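Local coordinates for bifunctional protein PutA (Bdellovibrio bacteriovorus, PDB 5UR2), which probably oxidises proline to glutamate in two steps, pairing an FAD-dependent proline dehydrogenase with an NAD-dependent L-glutamate gamma-semialdehyde dehydrogenase, at residues Val271-Leu276 against Gly304-Tyr309; Asp829-Thr834 against Phe877-Ala882; Thr661-Pro666 against Val690-Pro695; Asn926-Arg931 against Asp939-Gly944. All coordinates share one frame; numbering follows the deposited sequence.

Interaction 1 of 4, residues Val271-Leu276 against Gly304-Tyr309. With P5F (N-propargylglycine-modified flavin adenine dinucleotide), chain F.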
# COMPACT_ATOMS: atom_id res chain seq x y z
N VAL B 271 18.31 48.26 -9.60
CA VAL B 271 18.78 47.41 -8.52
C VAL B 271 19.37 46.13 -9.08
O VAL B 271 18.79 45.50 -9.98
CB VAL B 271 17.64 47.10 -7.52
CG1 VAL B 271 18.09 46.03 -6.54
CG2 VAL B 271 17.25 48.37 -6.76
N ILE B 272 20.50 45.71 -8.52
CA ILE B 272 21.07 44.39 -8.77
C ILE B 272 21.18 43.65 -7.44
O ILE B 272 21.61 44.23 -6.44
CB ILE B 272 22.44 44.50 -9.47
CG1 ILE B 272 22.26 44.98 -10.92
CG2 ILE B 272 23.18 43.18 -9.42
CD1 ILE B 272 21.51 43.98 -11.82
N GLN B 273 20.77 42.37 -7.44
CA GLN B 273 20.73 41.52 -6.24
C GLN B 273 21.92 40.56 -6.25
O GLN B 273 21.95 39.62 -7.04
CB GLN B 273 19.42 40.74 -6.15
CG GLN B 273 18.16 41.63 -6.11
CD GLN B 273 17.02 41.06 -6.92
OE1 GLN B 273 17.22 40.52 -8.01
NE2 GLN B 273 15.79 41.19 -6.40
N ALA B 274 22.88 40.79 -5.35
CA ALA B 274 24.09 39.97 -5.33
C ALA B 274 23.82 38.53 -4.89
O ALA B 274 24.71 37.69 -5.05
CB ALA B 274 25.15 40.60 -4.40
N TYR B 275 22.66 38.22 -4.33
CA TYR B 275 22.46 36.82 -3.99
C TYR B 275 22.08 35.97 -5.20
O TYR B 275 21.90 34.76 -5.05
CB TYR B 275 21.42 36.68 -2.86
CG TYR B 275 19.94 36.90 -3.16
CD1 TYR B 275 19.50 37.44 -4.38
CD2 TYR B 275 18.98 36.58 -2.19
CE1 TYR B 275 18.11 37.63 -4.61
CE2 TYR B 275 17.62 36.77 -2.41
CZ TYR B 275 17.18 37.28 -3.62
OH TYR B 275 15.82 37.47 -3.80
N LEU B 276 21.95 36.58 -6.38
CA LEU B 276 21.68 35.83 -7.60
C LEU B 276 22.99 35.32 -8.21
O LEU B 276 23.99 36.04 -8.24
CB LEU B 276 20.95 36.68 -8.64
CG LEU B 276 19.53 37.10 -8.27
CD1 LEU B 276 18.89 37.92 -9.39
CD2 LEU B 276 18.68 35.88 -7.89
N GLY B 304 19.43 40.81 -1.56
CA GLY B 304 18.22 40.25 -2.15
C GLY B 304 17.13 39.95 -1.14
O GLY B 304 17.42 39.47 -0.04
N ALA B 305 15.87 40.22 -1.49
CA ALA B 305 14.75 40.15 -0.56
C ALA B 305 13.89 38.89 -0.68
O ALA B 305 12.97 38.71 0.13
CB ALA B 305 13.83 41.38 -0.73
N TYR B 306 14.13 38.03 -1.67
CA TYR B 306 13.19 36.95 -1.94
C TYR B 306 13.83 35.57 -1.77
O TYR B 306 13.48 34.63 -2.49
CB TYR B 306 12.58 37.11 -3.33
CG TYR B 306 12.01 38.50 -3.61
CD1 TYR B 306 10.71 38.83 -3.23
CD2 TYR B 306 12.77 39.47 -4.26
CE1 TYR B 306 10.19 40.10 -3.48
CE2 TYR B 306 12.26 40.74 -4.51
CZ TYR B 306 10.97 41.05 -4.12
OH TYR B 306 10.45 42.31 -4.36
N TRP B 307 14.76 35.43 -0.82
CA TRP B 307 15.59 34.23 -0.75
C TRP B 307 14.73 32.98 -0.50
O TRP B 307 14.82 32.01 -1.25
CB TRP B 307 16.67 34.36 0.33
CG TRP B 307 17.65 33.22 0.24
CD1 TRP B 307 18.77 33.18 -0.52
CD2 TRP B 307 17.56 31.95 0.90
NE1 TRP B 307 19.41 31.97 -0.36
CE2 TRP B 307 18.69 31.20 0.51
CE3 TRP B 307 16.64 31.38 1.79
CZ2 TRP B 307 18.93 29.90 0.97
CZ3 TRP B 307 16.88 30.09 2.26
CH2 TRP B 307 18.02 29.36 1.85
N ASP B 308 13.94 32.99 0.57
CA ASP B 308 13.06 31.85 0.85
C ASP B 308 12.12 31.57 -0.32
O ASP B 308 11.95 30.41 -0.73
CB ASP B 308 12.24 32.08 2.12
CG ASP B 308 13.10 32.11 3.36
OD1 ASP B 308 13.61 31.05 3.76
OD2 ASP B 308 13.27 33.20 3.94
N TYR B 309 11.49 32.62 -0.86
CA TYR B 309 10.59 32.44 -2.00
C TYR B 309 11.29 31.76 -3.17
O TYR B 309 10.75 30.83 -3.78
CB TYR B 309 10.00 33.79 -2.44
CG TYR B 309 9.27 33.72 -3.76
CD1 TYR B 309 7.92 33.34 -3.83
CD2 TYR B 309 9.92 34.03 -4.96
CE1 TYR B 309 7.25 33.29 -5.07
CE2 TYR B 309 9.26 33.97 -6.18
CZ TYR B 309 7.92 33.60 -6.23
OH TYR B 309 7.28 33.54 -7.45
PA P5F F . 23.04 40.57 5.62
O1A P5F F . 24.59 40.81 5.57
O2A P5F F . 22.50 39.91 6.78
O5B P5F F . 22.50 39.70 4.52
C5B P5F F . 21.24 39.04 4.54
C4B P5F F . 20.92 38.55 3.12
O4B P5F F . 21.69 37.45 2.72
C3B P5F F . 19.51 38.13 2.84
O3B P5F F . 18.66 39.20 2.67
C2B P5F F . 19.65 37.33 1.62
O2B P5F F . 19.72 38.17 0.52
C1B P5F F . 20.97 36.67 1.81
N9A P5F F . 20.90 35.33 2.33
C8A P5F F . 20.31 34.90 3.52
N7A P5F F . 20.49 33.58 3.63
C5A P5F F . 21.21 33.10 2.54
C6A P5F F . 21.65 31.84 2.12
N6A P5F F . 21.41 30.68 2.92
N1A P5F F . 22.32 31.70 0.96
C2A P5F F . 22.57 32.77 0.17
N3A P5F F . 22.13 34.01 0.54
C4A P5F F . 21.46 34.21 1.68
N1 P5F F . 16.09 43.57 -2.08
C2 P5F F . 15.68 43.18 -3.40
O2 P5F F . 15.75 41.85 -3.74
N3 P5F F . 15.22 44.16 -4.35
C4 P5F F . 15.14 45.53 -4.03
O4 P5F F . 14.68 46.43 -5.00
C4X P5F F . 15.56 45.94 -2.63
N5 P5F F . 15.40 47.31 -2.14
C5X P5F F . 16.22 47.69 -0.98
C6 P5F F . 16.56 49.13 -0.74
C7 P5F F . 17.42 49.49 0.32
C7M P5F F . 17.76 50.95 0.55
C8 P5F F . 17.98 48.49 1.17
C8M P5F F . 18.90 48.83 2.31
C9 P5F F . 17.66 47.12 0.96
C9A P5F F . 16.75 46.74 -0.16
N10 P5F F . 16.45 45.33 -0.40
C10 P5F F . 16.02 44.97 -1.72
C1' P5F F . 16.76 44.26 0.59
C2' P5F F . 18.21 43.79 0.52
O2' P5F F . 18.39 43.12 -0.67
C3' P5F F . 18.66 42.90 1.68
O3' P5F F . 17.90 41.75 1.66
C4' P5F F . 18.53 43.52 3.06
O4' P5F F . 18.66 44.89 2.91
C5' P5F F . 19.45 42.93 4.14
O5' P5F F . 20.76 42.64 3.68
P P5F F . 22.13 42.91 4.49
O1P P5F F . 23.44 43.18 3.66
O2P P5F F . 21.64 44.04 5.48
O3P P5F F . 22.11 41.73 5.64
C21 P5F F . 12.78 47.23 -2.14
C22 P5F F . 14.12 47.37 -2.20
C23 P5F F . 11.96 46.89 -3.40
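Tyr275 and Gly304 meet at the C-terminal ends of two neighbouring strands, 268-273 and 298-302, of the eight-stranded proline dehydrogenase barrel, where loops of a TIM barrel characteristically build the cofactor site. The Tyr275 side chain can be traced outward. Its CB lies near the ribose hydroxyl O2B of the N-propargylglycine-modified FAD, and CG stands between the backbone N and the carbonyl carbon (chi1 74°), which turns the ring over the glycine. There the Gly304 CA sits 3.4 Å from the centroid of the Tyr275 ring, almost on its normal, in a CH-pi contact; the bare glycine lets the ring lie directly on the backbone. Along one side of the ring, CD2 passes the same ribose hydroxyl and CE2 packs against Trp307 CB at 3.8 Å. At the tip, the phenol OH accepts a hydrogen bond from Tyr306 N (2.8 Å), gripping the backbone at the N-cap of helix 307-317.

The cofactor is held from both segments. Gly304 O accepts a hydrogen bond from ribose O2B, while the indole of Trp307 spreads a face over the adenine and gives its NE1 proton to Tyr324 O. At the flavin end, carbonyl O2 takes two donors, Gln273 NE2 at 2.7 Å and Ala305 N at 2.8 Å.

Interaction 2 of 4, residues Asp829-Thr834 against Phe877-Ala882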
# COMPACT_ATOMS: atom_id res chain seq x y z
N ASP B 829 -22.33 26.96 -28.76
CA ASP B 829 -23.75 27.28 -28.75
C ASP B 829 -24.41 26.93 -27.42
O ASP B 829 -25.27 27.66 -26.93
CB ASP B 829 -24.47 26.59 -29.91
CG ASP B 829 -24.08 27.17 -31.27
OD1 ASP B 829 -23.66 28.34 -31.34
OD2 ASP B 829 -24.17 26.46 -32.28
N ARG B 830 -24.03 25.79 -26.84
CA ARG B 830 -24.59 25.40 -25.55
C ARG B 830 -24.24 26.43 -24.48
O ARG B 830 -25.10 26.85 -23.70
CB ARG B 830 -24.07 24.01 -25.17
CG ARG B 830 -24.49 23.55 -23.80
CD ARG B 830 -23.89 22.19 -23.45
NE ARG B 830 -22.42 22.18 -23.39
CZ ARG B 830 -21.72 22.78 -22.44
NH1 ARG B 830 -22.33 23.43 -21.47
NH2 ARG B 830 -20.39 22.72 -22.45
N ILE B 831 -22.98 26.88 -24.46
CA ILE B 831 -22.54 27.81 -23.43
C ILE B 831 -23.20 29.17 -23.60
O ILE B 831 -23.67 29.77 -22.62
CB ILE B 831 -21.01 27.92 -23.45
CG1 ILE B 831 -20.38 26.58 -23.03
CG2 ILE B 831 -20.56 29.04 -22.52
CD1 ILE B 831 -18.90 26.48 -23.34
N LEU B 832 -23.26 29.68 -24.83
CA LEU B 832 -23.95 30.95 -25.04
C LEU B 832 -25.43 30.85 -24.68
O LEU B 832 -26.04 31.84 -24.27
CB LEU B 832 -23.79 31.43 -26.49
CG LEU B 832 -22.71 32.48 -26.72
CD1 LEU B 832 -21.33 31.92 -26.44
CD2 LEU B 832 -22.82 33.10 -28.11
N GLY B 833 -26.03 29.68 -24.86
CA GLY B 833 -27.41 29.50 -24.42
C GLY B 833 -27.55 29.58 -22.91
O GLY B 833 -28.47 30.22 -22.40
N THR B 834 -26.63 28.93 -22.18
CA THR B 834 -26.65 29.04 -20.73
C THR B 834 -26.46 30.49 -20.29
O THR B 834 -27.14 30.97 -19.37
CB THR B 834 -25.56 28.15 -20.13
OG1 THR B 834 -25.88 26.79 -20.40
CG2 THR B 834 -25.46 28.34 -18.62
N PHE B 877 -18.92 23.63 -18.02
CA PHE B 877 -17.70 23.37 -18.78
C PHE B 877 -17.38 24.54 -19.71
O PHE B 877 -17.01 24.35 -20.87
CB PHE B 877 -17.78 22.05 -19.55
CG PHE B 877 -16.60 21.16 -19.34
CD1 PHE B 877 -16.43 20.49 -18.13
CD2 PHE B 877 -15.66 20.99 -20.35
CE1 PHE B 877 -15.34 19.67 -17.92
CE2 PHE B 877 -14.56 20.17 -20.15
CZ PHE B 877 -14.40 19.50 -18.92
N GLY B 878 -17.55 25.75 -19.19
CA GLY B 878 -17.29 26.96 -19.93
C GLY B 878 -16.87 28.08 -18.99
O GLY B 878 -16.80 27.90 -17.76
N PRO B 879 -16.53 29.30 -19.58
CA PRO B 879 -16.01 30.41 -18.76
C PRO B 879 -17.13 31.20 -18.08
O PRO B 879 -17.35 32.38 -18.35
CB PRO B 879 -15.23 31.24 -19.79
CG PRO B 879 -16.00 31.05 -21.06
CD PRO B 879 -16.53 29.63 -21.02
N VAL B 880 -17.86 30.52 -17.20
CA VAL B 880 -19.10 31.04 -16.60
C VAL B 880 -19.05 30.79 -15.10
O VAL B 880 -18.95 29.63 -14.67
CB VAL B 880 -20.34 30.39 -17.23
CG1 VAL B 880 -21.66 30.92 -16.62
CG2 VAL B 880 -20.35 30.62 -18.74
N VAL B 881 -19.09 31.85 -14.31
CA VAL B 881 -18.94 31.78 -12.86
C VAL B 881 -20.20 32.30 -12.19
O VAL B 881 -20.72 33.37 -12.56
CB VAL B 881 -17.73 32.59 -12.37
CG1 VAL B 881 -17.66 32.59 -10.84
CG2 VAL B 881 -16.45 32.05 -13.00
N ALA B 882 -20.66 31.59 -11.16
CA ALA B 882 -21.75 32.05 -10.30
C ALA B 882 -21.16 32.47 -8.96
O ALA B 882 -20.62 31.62 -8.23
CB ALA B 882 -22.80 30.95 -10.11
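In the aldehyde dehydrogenase domain, the turn that leads from Phe877 into strand 880-886 packs against helix 825-841, a contact of a helix with the loop and first residue of a strand, beside the predicted catalytic cysteine. Ile831 is the buried residue that the helix directs at the turn, and its two branches divide the work. The CG1 branch ends in CD1, which rests on the backbone of the turn, 3.8 Å from Phe877 O and equally far from Gly878 CA. Gly878, with no side chain, lets the methyl settle directly on its CA. CG2, anti to the backbone N, points farther along the turn to Pro879 CD and, at 4.1 Å, to Val880 CG2. The isoleucine and valine side chains run antiparallel alongside one another and meet through these methyl groups.

Pro879 is also the centre of an inverse gamma turn, closed by a weak hydrogen bond from Val880 N to Gly878 O. This tight bend swings the chain from the turn into the sheet. Val880 then begins the strand, with its side chain directed at the helix.

No hydrogen bond joins the two segments directly. Arg830 instead bends at chi3 (62°) and carries its guanidinium back toward the start of the turn, where NH1 is hydrogen-bonded to Ile876 O. The Phe877 side chain extends away from the helix and lies about 4 Å from that of Cys780, predicted to be in the active site. At the base of Phe877, its CB stands 4.0 Å from Arg830 NH2.

Interaction 3 of 4, residues Thr661-Pro666 against Val690-Pro695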
# COMPACT_ATOMS: atom_id res chain seq x y z
N THR B 661 -3.76 -5.29 -22.41
CA THR B 661 -3.73 -4.67 -23.73
C THR B 661 -4.87 -3.66 -23.83
O THR B 661 -5.76 -3.61 -22.98
CB THR B 661 -3.80 -5.72 -24.85
OG1 THR B 661 -5.01 -6.47 -24.75
CG2 THR B 661 -2.61 -6.69 -24.73
N VAL B 662 -4.82 -2.83 -24.87
CA VAL B 662 -5.60 -1.59 -24.91
C VAL B 662 -6.21 -1.38 -26.29
O VAL B 662 -5.54 -1.56 -27.31
CB VAL B 662 -4.72 -0.38 -24.55
CG1 VAL B 662 -5.49 0.91 -24.79
CG2 VAL B 662 -4.24 -0.47 -23.11
N VAL B 663 -7.48 -0.99 -26.32
CA VAL B 663 -8.09 -0.35 -27.48
C VAL B 663 -8.45 1.05 -27.03
O VAL B 663 -9.29 1.22 -26.14
CB VAL B 663 -9.32 -1.09 -28.00
CG1 VAL B 663 -9.88 -0.35 -29.22
CG2 VAL B 663 -8.98 -2.55 -28.32
N MET B 664 -7.82 2.06 -27.61
CA MET B 664 -8.10 3.43 -27.22
C MET B 664 -8.97 4.09 -28.30
O MET B 664 -8.68 3.99 -29.49
CB MET B 664 -6.82 4.23 -26.97
CG MET B 664 -5.86 4.33 -28.14
SD MET B 664 -4.59 5.56 -27.76
CE MET B 664 -3.21 4.97 -28.70
N LYS B 665 -10.05 4.72 -27.84
CA LYS B 665 -11.03 5.44 -28.66
C LYS B 665 -10.94 6.91 -28.27
O LYS B 665 -11.59 7.35 -27.32
CB LYS B 665 -12.44 4.90 -28.40
CG LYS B 665 -13.36 4.92 -29.61
CD LYS B 665 -13.59 6.32 -30.13
CE LYS B 665 -14.44 7.13 -29.17
NZ LYS B 665 -14.71 8.52 -29.67
N PRO B 666 -10.14 7.71 -28.97
CA PRO B 666 -9.97 9.11 -28.57
C PRO B 666 -11.20 9.95 -28.93
O PRO B 666 -12.03 9.57 -29.77
CB PRO B 666 -8.75 9.56 -29.39
CG PRO B 666 -8.88 8.71 -30.67
CD PRO B 666 -9.41 7.37 -30.20
N VAL B 690 -0.70 -4.69 -28.73
CA VAL B 690 -0.74 -4.36 -27.31
C VAL B 690 -1.57 -3.10 -27.09
O VAL B 690 -2.39 -3.03 -26.17
CB VAL B 690 0.69 -4.23 -26.74
CG1 VAL B 690 0.67 -3.73 -25.28
CG2 VAL B 690 1.42 -5.59 -26.84
N ILE B 691 -1.40 -2.11 -27.96
CA ILE B 691 -2.18 -0.88 -27.94
C ILE B 691 -2.74 -0.65 -29.34
O ILE B 691 -2.00 -0.71 -30.32
CB ILE B 691 -1.31 0.31 -27.47
CG1 ILE B 691 -0.90 0.10 -26.01
CG2 ILE B 691 -2.06 1.62 -27.60
CD1 ILE B 691 0.27 0.94 -25.55
N ASN B 692 -4.05 -0.45 -29.44
CA ASN B 692 -4.70 -0.23 -30.72
C ASN B 692 -5.41 1.11 -30.74
O ASN B 692 -6.00 1.52 -29.74
CB ASN B 692 -5.67 -1.37 -31.05
CG ASN B 692 -5.00 -2.72 -31.03
OD1 ASN B 692 -4.45 -3.18 -32.04
ND2 ASN B 692 -4.97 -3.35 -29.85
N PHE B 693 -5.36 1.78 -31.89
CA PHE B 693 -5.81 3.15 -32.07
C PHE B 693 -7.08 3.15 -32.90
O PHE B 693 -7.04 2.87 -34.11
CB PHE B 693 -4.72 3.96 -32.75
CG PHE B 693 -5.07 5.41 -32.95
CD1 PHE B 693 -5.24 6.26 -31.87
CD2 PHE B 693 -5.16 5.94 -34.23
CE1 PHE B 693 -5.51 7.61 -32.06
CE2 PHE B 693 -5.43 7.29 -34.43
CZ PHE B 693 -5.61 8.12 -33.35
N LEU B 694 -8.21 3.47 -32.26
CA LEU B 694 -9.54 3.28 -32.84
C LEU B 694 -10.31 4.60 -32.82
O LEU B 694 -11.26 4.76 -32.05
CB LEU B 694 -10.31 2.20 -32.08
CG LEU B 694 -11.65 1.78 -32.70
CD1 LEU B 694 -11.43 0.95 -33.96
CD2 LEU B 694 -12.51 1.03 -31.71
N PRO B 695 -9.95 5.55 -33.69
CA PRO B 695 -10.74 6.78 -33.78
C PRO B 695 -12.14 6.51 -34.33
O PRO B 695 -12.38 5.54 -35.05
CB PRO B 695 -9.92 7.65 -34.75
CG PRO B 695 -9.15 6.67 -35.56
CD PRO B 695 -8.84 5.53 -34.66
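Met664 CE lies between Ile691 and Phe693 at the apolar heart of a right-handed beta-alpha-beta crossover, in which strands 661-665 and 691-693 run parallel and helix 671-684 connects them, as in Rossmann-type dinucleotide-binding domains. The thioether chain leaves CB with CG between the backbone N and the carbonyl carbon (chi1 59°) and then runs extended, carrying the methyl across to the neighbouring strand. CE ends 3.7 Å from Ile691 CG2 and 4.0 Å from Phe693 CD1. Beyond it, Pro666 CG meets the same phenylalanine at CE1, the two side chains crossing at about a right angle. Met678 of the crossover helix touches both Met664 and Phe693, and helix 646-657 packs on the same face through Val652. On the face of Val663 and Asn692, Val663 CG1 packs against Leu694 CB.

Outward from these side chains comes the parallel hydrogen-bond pattern. Met664 N reaches Asn692 O in a nearly straight bond of 2.9 Å (175° at the hydrogen), and Met664 O in turn accepts Leu694 N. Val662 O is gripped twice, by Asn692 N and by Asn692 ND2, which come from opposite faces of the carbonyl plane; ND2 also serves Gly689 O, and OD1 takes Asn502 N. At the far edge, Lys665, bent at chi2 and chi3, donates from NZ to Gly696 O and, at 2.9 Å, to Pro666 O.

Interaction 4 of 4, residues Asn926-Arg931 against Asp939-Gly944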
# COMPACT_ATOMS: atom_id res chain seq x y z
N ASN B 926 -10.65 16.49 -3.82
CA ASN B 926 -9.43 17.29 -3.82
C ASN B 926 -9.77 18.63 -3.19
O ASN B 926 -10.50 19.44 -3.79
CB ASN B 926 -8.87 17.49 -5.23
CG ASN B 926 -8.07 16.29 -5.70
OD1 ASN B 926 -8.63 15.32 -6.23
ND2 ASN B 926 -6.77 16.35 -5.49
N LEU B 927 -9.27 18.83 -1.98
CA LEU B 927 -9.53 20.01 -1.18
C LEU B 927 -8.29 20.89 -1.18
O LEU B 927 -7.18 20.39 -0.96
CB LEU B 927 -9.90 19.61 0.25
CG LEU B 927 -10.57 20.62 1.15
CD1 LEU B 927 -11.54 19.87 2.10
CD2 LEU B 927 -9.54 21.40 1.91
N TYR B 928 -8.47 22.19 -1.40
CA TYR B 928 -7.35 23.12 -1.45
C TYR B 928 -7.54 24.23 -0.44
O TYR B 928 -8.65 24.76 -0.29
CB TYR B 928 -7.17 23.72 -2.86
CG TYR B 928 -6.83 22.67 -3.89
CD1 TYR B 928 -5.51 22.29 -4.10
CD2 TYR B 928 -7.83 22.04 -4.63
CE1 TYR B 928 -5.19 21.33 -5.01
CE2 TYR B 928 -7.52 21.08 -5.56
CZ TYR B 928 -6.19 20.73 -5.74
OH TYR B 928 -5.85 19.78 -6.66
N VAL B 929 -6.45 24.61 0.22
CA VAL B 929 -6.45 25.71 1.19
C VAL B 929 -5.47 26.77 0.71
O VAL B 929 -4.28 26.49 0.51
CB VAL B 929 -6.12 25.22 2.61
CG1 VAL B 929 -6.10 26.38 3.59
CG2 VAL B 929 -7.15 24.19 3.05
N ASN B 930 -5.99 27.98 0.47
CA ASN B 930 -5.18 29.16 0.16
C ASN B 930 -4.40 29.01 -1.14
O ASN B 930 -3.31 29.57 -1.28
CB ASN B 930 -4.26 29.52 1.32
CG ASN B 930 -5.02 30.19 2.47
OD1 ASN B 930 -6.04 30.85 2.22
ND2 ASN B 930 -4.53 30.06 3.70
N ARG B 931 -4.99 28.32 -2.13
CA ARG B 931 -4.48 28.30 -3.50
C ARG B 931 -5.62 27.93 -4.43
O ARG B 931 -6.71 27.57 -3.99
CB ARG B 931 -3.30 27.34 -3.64
CG ARG B 931 -3.55 25.95 -3.05
CD ARG B 931 -2.75 24.91 -3.83
NE ARG B 931 -3.34 24.69 -5.14
CZ ARG B 931 -2.78 23.99 -6.13
NH1 ARG B 931 -1.59 23.44 -5.97
NH2 ARG B 931 -3.43 23.87 -7.29
N ASP B 939 1.25 12.54 -8.24
CA ASP B 939 1.92 12.31 -6.97
C ASP B 939 1.64 13.43 -5.97
O ASP B 939 1.31 13.16 -4.81
CB ASP B 939 3.44 12.11 -7.19
CG ASP B 939 4.20 11.81 -5.90
OD1 ASP B 939 3.88 10.80 -5.22
OD2 ASP B 939 5.14 12.58 -5.58
N ARG B 940 1.72 14.69 -6.40
CA ARG B 940 1.47 15.82 -5.50
C ARG B 940 0.00 15.93 -5.10
O ARG B 940 -0.30 16.23 -3.94
CB ARG B 940 1.94 17.12 -6.14
CG ARG B 940 3.38 17.14 -6.55
CD ARG B 940 3.81 18.54 -6.95
NE ARG B 940 5.12 18.50 -7.57
CZ ARG B 940 5.80 19.56 -7.97
NH1 ARG B 940 5.31 20.79 -7.83
NH2 ARG B 940 6.99 19.39 -8.54
N HIS B 941 -0.93 15.76 -6.04
CA HIS B 941 -2.36 15.93 -5.77
C HIS B 941 -3.16 14.84 -6.48
O HIS B 941 -3.84 15.10 -7.49
CB HIS B 941 -2.84 17.32 -6.23
CG HIS B 941 -1.79 18.38 -6.15
ND1 HIS B 941 -1.09 18.80 -7.25
CD2 HIS B 941 -1.36 19.13 -5.11
CE1 HIS B 941 -0.24 19.75 -6.88
NE2 HIS B 941 -0.39 19.97 -5.59
N PRO B 942 -3.12 13.61 -5.97
CA PRO B 942 -3.87 12.52 -6.62
C PRO B 942 -5.33 12.93 -6.80
O PRO B 942 -5.97 13.44 -5.87
CB PRO B 942 -3.71 11.36 -5.64
CG PRO B 942 -2.41 11.65 -4.94
CD PRO B 942 -2.44 13.15 -4.74
N PHE B 943 -5.83 12.76 -8.02
CA PHE B 943 -6.99 13.51 -8.48
C PHE B 943 -8.21 12.61 -8.70
O PHE B 943 -8.13 11.60 -9.41
CB PHE B 943 -6.65 14.26 -9.77
CG PHE B 943 -7.77 15.11 -10.27
CD1 PHE B 943 -8.03 16.35 -9.69
CD2 PHE B 943 -8.61 14.66 -11.28
CE1 PHE B 943 -9.08 17.13 -10.12
CE2 PHE B 943 -9.67 15.44 -11.71
CZ PHE B 943 -9.91 16.69 -11.13
N GLY B 944 -9.34 13.01 -8.16
CA GLY B 944 -10.56 12.24 -8.32
C GLY B 944 -11.49 12.48 -7.15
O GLY B 944 -11.08 12.95 -6.08
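Asn926 clasps the chain at Pro942-Gly944 with both ends of its side-chain amide. OD1 accepts from Gly944 N at 3.1 Å, the donor nearly in line with the C=O bond, while ND2 donates to Pro942 O at 3.0 Å from above the plane of that carbonyl. With one bond on each end, the amide is fixed against a flip. Asn926 OD1 also lies 3.3 Å from Pro942 O, two acceptors that cannot bond each other; Lys954 NZ bonds Pro942 O and Gly944 O, and weakly Asn926 OD1, which probably eases this crowding of oxygens.

A second polar group bridges subunits: Arg931 NH1 forms a salt bridge with Glu623 of the second subunit, whose other oxygen takes His941 NE2. The two groups, 3.7 Å apart from Arg931 NH1 to His941 NE2, are gathered round one carboxylate. Packing follows, with Tyr928 OH against His941 CB at 3.9 Å and Phe943 CD1 near Asn926 OD1.

The Phe943 side chain lies about 3 Å from that of Glu746, a predicted active-site residue, and also touches strand 901-908. Strand 926-929 pairs in parallel with that strand and, on its other side, with a strand of the second subunit, carrying the sheet across the dimer interface.

The four contacts sample both enzymes of one chain. Interaction 1 belongs to the proline dehydrogenase barrel and its modified flavin; the other three lie in the aldehyde dehydrogenase part. Interactions 2 and 4 reach the same sheet, their centres 25 Å apart, and converge on one predicted active site: Phe877 comes about 4 Å from Cys780 and Phe943 about 5 Å, side chain to side chain. Interaction 3 lies away from that site, its centre 32 Å from that of interaction 2 and 30 Å from that of interaction 4. Between the two enzymes, interactions 1 and 4 approach to about 12 Å at their nearest atoms, and both touch the second subunit.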